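Alpha-galactosidase (Lactobacillus brevis, PDB 3MI6) probably hydrolyses terminal, non-reducing alpha-D-galactose residues of alpha-D-galactosides, as a member of glycosyl hydrolase family 36. Local coordinates at residues Leu590-Tyr604 and Val619-Phe633. Numbering follows the deposited sequence.
Sequences LKTRGAVAFFGDLGY and VKKQVAFYKCYRQLF
Helices 590-597 and 619-628 run nearly parallel, 23° apart with axes 11.0 Å from each other, and strand 601-604 runs back almost antiparallel to the second helix. Gln622 and Tyr626, one turn apart on that helix, carry the polar part of the contact. The Gln622 side chain is extended beyond CG and passes between Gly594 and Tyr604. Gln622 NE2 gives a hydrogen bond to Leu590 O (3.0 Å), from above the carbonyl plane. Gly594 N reaches the same oxygen from the opposite face. At the other end of the amide, Gln622 OE1 takes Tyr604 OH on a lone pair, at 2.9 Å. CG of Tyr626 stands anti to the backbone N (chi1 -178°), and the ring reaches across to the turn before the strand. Tyr626 OH donates to Gly600 O at 2.6 Å, in the carbonyl plane. Leu602 N gives Tyr626 OH a nearly straight bond (3.3 Å, 169°). Gln634 NE2 also bonds this hydroxyl. Leu602 CB sits over the centre of the Tyr626 ring, 3.5 Å from its centroid, a CH-pi contact. The Phe598 ring meets those of Phe625 and Phe633 obliquely. It lies nearly parallel to that of Tyr626 but slid aside. Phe598 CB lies over the Phe633 face. Phe633 turns an edge to the face of Phe599, a T-shaped pair. A phenylalanine in place of Tyr626 would probably leave Gly600 O and Leu602 N without this shared partner and the turn less firmly fixed. Ile665 touches both Phe599 and Phe633. Strand 601-604 is the eighth of the TIM barrel and pairs with the first, 333-335. The contact thus packs the following helix against the last barrel strand through an aromatic core, with buried polar groups matched by side-chain hydrogen bonds.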
loop_
_atom_site.group_PDB
_atom_site.type_symbol
_atom_site.label_atom_id
_atom_site.label_comp_id
_atom_site.label_asym_id
_atom_site.label_seq_id
_atom_site.Cartn_x
_atom_site.Cartn_y
_atom_site.Cartn_z
ATOM N N LEU D 590 -13.927 -9.181 -34.798
ATOM C CA LEU D 590 -13.861 -10.629 -34.956
ATOM C C LEU D 590 -12.430 -11.146 -34.735
ATOM O O LEU D 590 -12.224 -12.269 -34.279
ATOM C CB LEU D 590 -14.405 -11.040 -36.317
ATOM C CG LEU D 590 -14.335 -12.494 -36.752
ATOM C CD1 LEU D 590 -15.023 -13.408 -35.759
ATOM C CD2 LEU D 590 -14.991 -12.581 -38.108
ATOM N N LYS D 591 -11.443 -10.314 -35.050
ATOM C CA LYS D 591 -10.036 -10.663 -34.848
ATOM C C LYS D 591 -9.711 -10.894 -33.373
ATOM O O LYS D 591 -8.991 -11.818 -33.028
ATOM C CB LYS D 591 -9.131 -9.575 -35.434
ATOM C CG LYS D 591 -7.640 -9.777 -35.198
ATOM C CD LYS D 591 -6.857 -8.473 -35.387
ATOM C CE LYS D 591 -5.351 -8.741 -35.267
ATOM N NZ LYS D 591 -4.495 -7.493 -35.259
ATOM N N THR D 592 -10.249 -10.066 -32.497
ATOM C CA THR D 592 -9.950 -10.209 -31.085
ATOM C C THR D 592 -10.668 -11.409 -30.455
ATOM O O THR D 592 -10.036 -12.213 -29.768
ATOM C CB THR D 592 -10.266 -8.915 -30.317
ATOM O OG1 THR D 592 -9.483 -7.833 -30.855
ATOM C CG2 THR D 592 -9.954 -9.082 -28.834
ATOM N N ARG D 593 -11.979 -11.530 -30.690
ATOM C CA ARG D 593 -12.743 -12.705 -30.249
ATOM C C ARG D 593 -12.033 -13.991 -30.655
ATOM O O ARG D 593 -11.908 -14.921 -29.853
ATOM C CB ARG D 593 -14.185 -12.708 -30.782
ATOM C CG ARG D 593 -14.908 -11.412 -30.573
ATOM C CD ARG D 593 -16.406 -11.524 -30.706
ATOM N NE ARG D 593 -16.899 -11.973 -32.016
ATOM C CZ ARG D 593 -17.161 -11.185 -33.058
ATOM N NH1 ARG D 593 -16.940 -9.883 -32.996
ATOM N NH2 ARG D 593 -17.629 -11.711 -34.181
ATOM N N GLY D 594 -11.565 -14.037 -31.898
ATOM C CA GLY D 594 -10.784 -15.161 -32.369
ATOM C C GLY D 594 -9.525 -15.363 -31.545
ATOM O O GLY D 594 -9.232 -16.492 -31.133
ATOM N N ALA D 595 -8.805 -14.263 -31.287
ATOM C CA ALA D 595 -7.462 -14.303 -30.695
ATOM C C ALA D 595 -7.414 -14.630 -29.202
ATOM O O ALA D 595 -6.432 -15.161 -28.718
ATOM C CB ALA D 595 -6.709 -13.000 -30.988
ATOM N N VAL D 596 -8.467 -14.295 -28.471
ATOM C CA VAL D 596 -8.622 -14.763 -27.093
ATOM C C VAL D 596 -9.020 -16.251 -27.056
ATOM O O VAL D 596 -8.666 -16.968 -26.142
ATOM C CB VAL D 596 -9.688 -13.927 -26.328
ATOM C CG1 VAL D 596 -9.831 -14.399 -24.905
ATOM C CG2 VAL D 596 -9.328 -12.447 -26.341
ATOM N N ALA D 597 -9.733 -16.731 -28.066
ATOM C CA ALA D 597 -10.197 -18.119 -28.057
ATOM C C ALA D 597 -9.153 -19.139 -28.532
ATOM O O ALA D 597 -9.274 -20.330 -28.243
ATOM C CB ALA D 597 -11.514 -18.275 -28.832
ATOM N N PHE D 598 -8.131 -18.693 -29.251
ATOM C CA PHE D 598 -7.075 -19.622 -29.643
ATOM C C PHE D 598 -6.399 -20.222 -28.421
ATOM O O PHE D 598 -5.959 -21.361 -28.466
ATOM C CB PHE D 598 -5.994 -18.961 -30.487
ATOM C CG PHE D 598 -6.480 -18.412 -31.782
ATOM C CD1 PHE D 598 -7.535 -19.000 -32.446
ATOM C CD2 PHE D 598 -5.865 -17.306 -32.347
ATOM C CE1 PHE D 598 -7.971 -18.489 -33.635
ATOM C CE2 PHE D 598 -6.294 -16.798 -33.544
ATOM C CZ PHE D 598 -7.344 -17.384 -34.188
ATOM N N PHE D 599 -6.296 -19.466 -27.331
ATOM C CA PHE D 599 -5.553 -19.951 -26.168
ATOM C C PHE D 599 -6.406 -20.854 -25.270
ATOM O O PHE D 599 -6.607 -20.618 -24.071
ATOM C CB PHE D 599 -4.895 -18.790 -25.426
ATOM C CG PHE D 599 -3.842 -18.102 -26.241
ATOM C CD1 PHE D 599 -4.198 -17.193 -27.229
ATOM C CD2 PHE D 599 -2.494 -18.392 -26.048
ATOM C CE1 PHE D 599 -3.239 -16.560 -27.987
ATOM C CE2 PHE D 599 -1.525 -17.766 -26.793
ATOM C CZ PHE D 599 -1.891 -16.846 -27.769
ATOM N N GLY D 600 -6.893 -21.912 -25.899
ATOM C CA GLY D 600 -7.734 -22.886 -25.259
ATOM C C GLY D 600 -8.197 -23.787 -26.376
ATOM O O GLY D 600 -7.487 -24.009 -27.356
ATOM N N ASP D 601 -9.412 -24.284 -26.240
ATOM C CA ASP D 601 -9.978 -25.181 -27.228
ATOM C C ASP D 601 -11.032 -24.446 -28.055
ATOM O O ASP D 601 -12.195 -24.322 -27.648
ATOM C CB ASP D 601 -10.522 -26.435 -26.532
ATOM C CG ASP D 601 -9.460 -27.106 -25.661
ATOM O OD1 ASP D 601 -8.274 -27.074 -26.053
ATOM O OD2 ASP D 601 -9.794 -27.638 -24.575
ATOM N N LEU D 602 -10.586 -23.972 -29.218
ATOM C CA LEU D 602 -11.365 -23.107 -30.104
ATOM C C LEU D 602 -12.664 -23.749 -30.566
ATOM O O LEU D 602 -12.723 -24.951 -30.819
ATOM C CB LEU D 602 -10.522 -22.670 -31.320
ATOM C CG LEU D 602 -11.196 -21.710 -32.301
ATOM C CD1 LEU D 602 -11.512 -20.403 -31.614
ATOM C CD2 LEU D 602 -10.338 -21.476 -33.542
ATOM N N GLY D 603 -13.702 -22.930 -30.664
ATOM C CA GLY D 603 -15.040 -23.386 -30.988
ATOM C C GLY D 603 -15.835 -22.186 -31.449
ATOM O O GLY D 603 -15.434 -21.055 -31.198
ATOM N N TYR D 604 -16.934 -22.418 -32.151
ATOM C CA TYR D 604 -17.747 -21.322 -32.658
ATOM C C TYR D 604 -19.171 -21.486 -32.211
ATOM O O TYR D 604 -19.704 -22.585 -32.235
ATOM C CB TYR D 604 -17.651 -21.205 -34.184
ATOM C CG TYR D 604 -16.312 -20.697 -34.611
ATOM C CD1 TYR D 604 -16.124 -19.356 -34.914
ATOM C CD2 TYR D 604 -15.219 -21.544 -34.656
ATOM C CE1 TYR D 604 -14.865 -18.866 -35.279
ATOM C CE2 TYR D 604 -13.966 -21.077 -35.014
ATOM C CZ TYR D 604 -13.795 -19.737 -35.326
ATOM O OH TYR D 604 -12.557 -19.282 -35.680
ATOM N N VAL D 619 -13.268 -16.113 -40.793
ATOM C CA VAL D 619 -13.416 -17.286 -39.957
ATOM C C VAL D 619 -12.659 -18.477 -40.522
ATOM O O VAL D 619 -11.912 -19.127 -39.810
ATOM C CB VAL D 619 -14.880 -17.639 -39.767
ATOM C CG1 VAL D 619 -14.998 -18.951 -39.035
ATOM C CG2 VAL D 619 -15.567 -16.542 -38.998
ATOM N N LYS D 620 -12.850 -18.752 -41.805
ATOM C CA LYS D 620 -12.124 -19.825 -42.482
ATOM C C LYS D 620 -10.633 -19.713 -42.194
ATOM O O LYS D 620 -9.941 -20.720 -42.057
ATOM C CB LYS D 620 -12.372 -19.756 -43.995
ATOM C CG LYS D 620 -11.893 -20.941 -44.820
ATOM C CD LYS D 620 -12.504 -20.845 -46.221
ATOM C CE LYS D 620 -12.492 -22.171 -46.993
ATOM N NZ LYS D 620 -11.197 -22.412 -47.700
ATOM N N LYS D 621 -10.135 -18.483 -42.095
ATOM C CA LYS D 621 -8.701 -18.292 -41.924
ATOM C C LYS D 621 -8.283 -18.489 -40.478
ATOM O O LYS D 621 -7.223 -19.063 -40.213
ATOM C CB LYS D 621 -8.230 -16.940 -42.479
ATOM C CG LYS D 621 -8.398 -16.816 -43.984
ATOM C CD LYS D 621 -7.668 -15.607 -44.550
ATOM C CE LYS D 621 -7.795 -15.578 -46.072
ATOM N NZ LYS D 621 -6.996 -14.483 -46.697
ATOM N N GLN D 622 -9.119 -18.029 -39.548
ATOM C CA GLN D 622 -8.908 -18.322 -38.133
ATOM C C GLN D 622 -8.770 -19.833 -37.895
ATOM O O GLN D 622 -7.888 -20.277 -37.151
ATOM C CB GLN D 622 -10.038 -17.756 -37.277
ATOM C CG GLN D 622 -10.169 -16.252 -37.319
ATOM C CD GLN D 622 -11.148 -15.733 -36.282
ATOM O OE1 GLN D 622 -11.964 -16.486 -35.774
ATOM N NE2 GLN D 622 -11.065 -14.444 -35.956
ATOM N N VAL D 623 -9.630 -20.614 -38.542
ATOM C CA VAL D 623 -9.630 -22.065 -38.397
ATOM C C VAL D 623 -8.377 -22.735 -38.982
ATOM O O VAL D 623 -7.803 -23.636 -38.361
ATOM C CB VAL D 623 -10.920 -22.677 -38.994
ATOM C CG1 VAL D 623 -10.877 -24.216 -38.946
ATOM C CG2 VAL D 623 -12.137 -22.154 -38.251
ATOM N N ALA D 624 -7.948 -22.292 -40.167
ATOM C CA ALA D 624 -6.714 -22.802 -40.778
ATOM C C ALA D 624 -5.518 -22.407 -39.928
ATOM O O ALA D 624 -4.594 -23.189 -39.718
ATOM C CB ALA D 624 -6.556 -22.269 -42.168
ATOM N N PHE D 625 -5.549 -21.183 -39.426
ATOM C CA PHE D 625 -4.490 -20.718 -38.559
ATOM C C PHE D 625 -4.445 -21.547 -37.285
ATOM O O PHE D 625 -3.382 -22.012 -36.872
ATOM C CB PHE D 625 -4.686 -19.244 -38.199
ATOM C CG PHE D 625 -3.636 -18.714 -37.273
ATOM C CD1 PHE D 625 -2.331 -18.559 -37.706
ATOM C CD2 PHE D 625 -3.947 -18.367 -35.976
ATOM C CE1 PHE D 625 -1.364 -18.073 -36.867
ATOM C CE2 PHE D 625 -2.977 -17.869 -35.127
ATOM C CZ PHE D 625 -1.694 -17.723 -35.573
ATOM N N TYR D 626 -5.603 -21.718 -36.653
ATOM C CA TYR D 626 -5.655 -22.432 -35.393
ATOM C C TYR D 626 -5.204 -23.870 -35.561
ATOM O O TYR D 626 -4.457 -24.392 -34.721
ATOM C CB TYR D 626 -7.053 -22.393 -34.807
ATOM C CG TYR D 626 -7.163 -23.085 -33.470
ATOM C CD1 TYR D 626 -6.715 -22.464 -32.309
ATOM C CD2 TYR D 626 -7.727 -24.356 -33.360
ATOM C CE1 TYR D 626 -6.819 -23.095 -31.072
ATOM C CE2 TYR D 626 -7.833 -24.997 -32.132
ATOM C CZ TYR D 626 -7.384 -24.361 -30.993
ATOM O OH TYR D 626 -7.501 -24.979 -29.774
ATOM N N LYS D 627 -5.662 -24.507 -36.641
ATOM C CA LYS D 627 -5.300 -25.896 -36.931
ATOM C C LYS D 627 -3.786 -26.056 -37.137
ATOM O O LYS D 627 -3.179 -27.002 -36.632
ATOM C CB LYS D 627 -6.043 -26.406 -38.168
ATOM C CG LYS D 627 -7.542 -26.652 -38.005
ATOM C CD LYS D 627 -8.121 -27.172 -39.323
ATOM C CE LYS D 627 -9.552 -27.621 -39.178
ATOM N NZ LYS D 627 -10.062 -28.257 -40.436
ATOM N N CYS D 628 -3.197 -25.127 -37.886
ATOM C CA CYS D 628 -1.760 -25.104 -38.182
ATOM C C CYS D 628 -0.976 -25.143 -36.880
ATOM O O CYS D 628 0.049 -25.796 -36.784
ATOM C CB CYS D 628 -1.421 -23.833 -38.991
ATOM S SG CYS D 628 0.253 -23.649 -39.795
ATOM N N TYR D 629 -1.478 -24.463 -35.860
ATOM C CA TYR D 629 -0.720 -24.326 -34.637
ATOM C C TYR D 629 -1.468 -24.909 -33.460
ATOM O O TYR D 629 -1.328 -24.439 -32.327
ATOM C CB TYR D 629 -0.401 -22.846 -34.372
ATOM C CG TYR D 629 0.570 -22.219 -35.345
ATOM C CD1 TYR D 629 1.936 -22.427 -35.220
ATOM C CD2 TYR D 629 0.126 -21.412 -36.381
ATOM C CE1 TYR D 629 2.837 -21.856 -36.103
ATOM C CE2 TYR D 629 1.019 -20.837 -37.267
ATOM C CZ TYR D 629 2.376 -21.066 -37.121
ATOM O OH TYR D 629 3.275 -20.505 -37.998
ATOM N N ARG D 630 -2.260 -25.940 -33.711
ATOM C CA ARG D 630 -3.118 -26.454 -32.658
ATOM C C ARG D 630 -2.320 -27.046 -31.494
ATOM O O ARG D 630 -2.665 -26.827 -30.339
ATOM C CB ARG D 630 -4.127 -27.465 -33.211
ATOM C CG ARG D 630 -5.363 -27.683 -32.339
ATOM C CD ARG D 630 -5.859 -29.082 -32.551
ATOM N NE ARG D 630 -7.053 -29.203 -33.390
ATOM C CZ ARG D 630 -7.048 -29.556 -34.673
ATOM N NH1 ARG D 630 -5.905 -29.793 -35.302
ATOM N NH2 ARG D 630 -8.195 -29.654 -35.330
ATOM N N GLN D 631 -1.253 -27.775 -31.806
ATOM C CA GLN D 631 -0.429 -28.417 -30.785
ATOM C C GLN D 631 0.192 -27.382 -29.846
ATOM O O GLN D 631 0.293 -27.579 -28.619
ATOM C CB GLN D 631 0.657 -29.250 -31.463
ATOM C CG GLN D 631 1.436 -30.180 -30.546
ATOM C CD GLN D 631 0.594 -31.317 -30.001
ATOM O OE1 GLN D 631 -0.417 -31.676 -30.593
ATOM N NE2 GLN D 631 1.008 -31.887 -28.865
ATOM N N LEU D 632 0.603 -26.265 -30.438
ATOM C CA LEU D 632 1.206 -25.165 -29.701
ATOM C C LEU D 632 0.173 -24.488 -28.781
ATOM O O LEU D 632 0.399 -24.310 -27.582
ATOM C CB LEU D 632 1.776 -24.169 -30.707
ATOM C CG LEU D 632 2.596 -22.997 -30.178
ATOM C CD1 LEU D 632 3.652 -23.479 -29.194
ATOM C CD2 LEU D 632 3.235 -22.211 -31.319
ATOM N N PHE D 633 -0.971 -24.137 -29.362
ATOM C CA PHE D 633 -2.030 -23.423 -28.664
ATOM C C PHE D 633 -2.631 -24.238 -27.518
ATOM O O PHE D 633 -2.756 -23.774 -26.387
ATOM C CB PHE D 633 -3.128 -23.052 -29.651
ATOM C CG PHE D 633 -2.899 -21.747 -30.371
ATOM C CD1 PHE D 633 -2.625 -20.593 -29.673
ATOM C CD2 PHE D 633 -3.004 -21.675 -31.744
ATOM C CE1 PHE D 633 -2.436 -19.405 -30.324
ATOM C CE2 PHE D 633 -2.814 -20.487 -32.402
ATOM C CZ PHE D 633 -2.530 -19.353 -31.692
#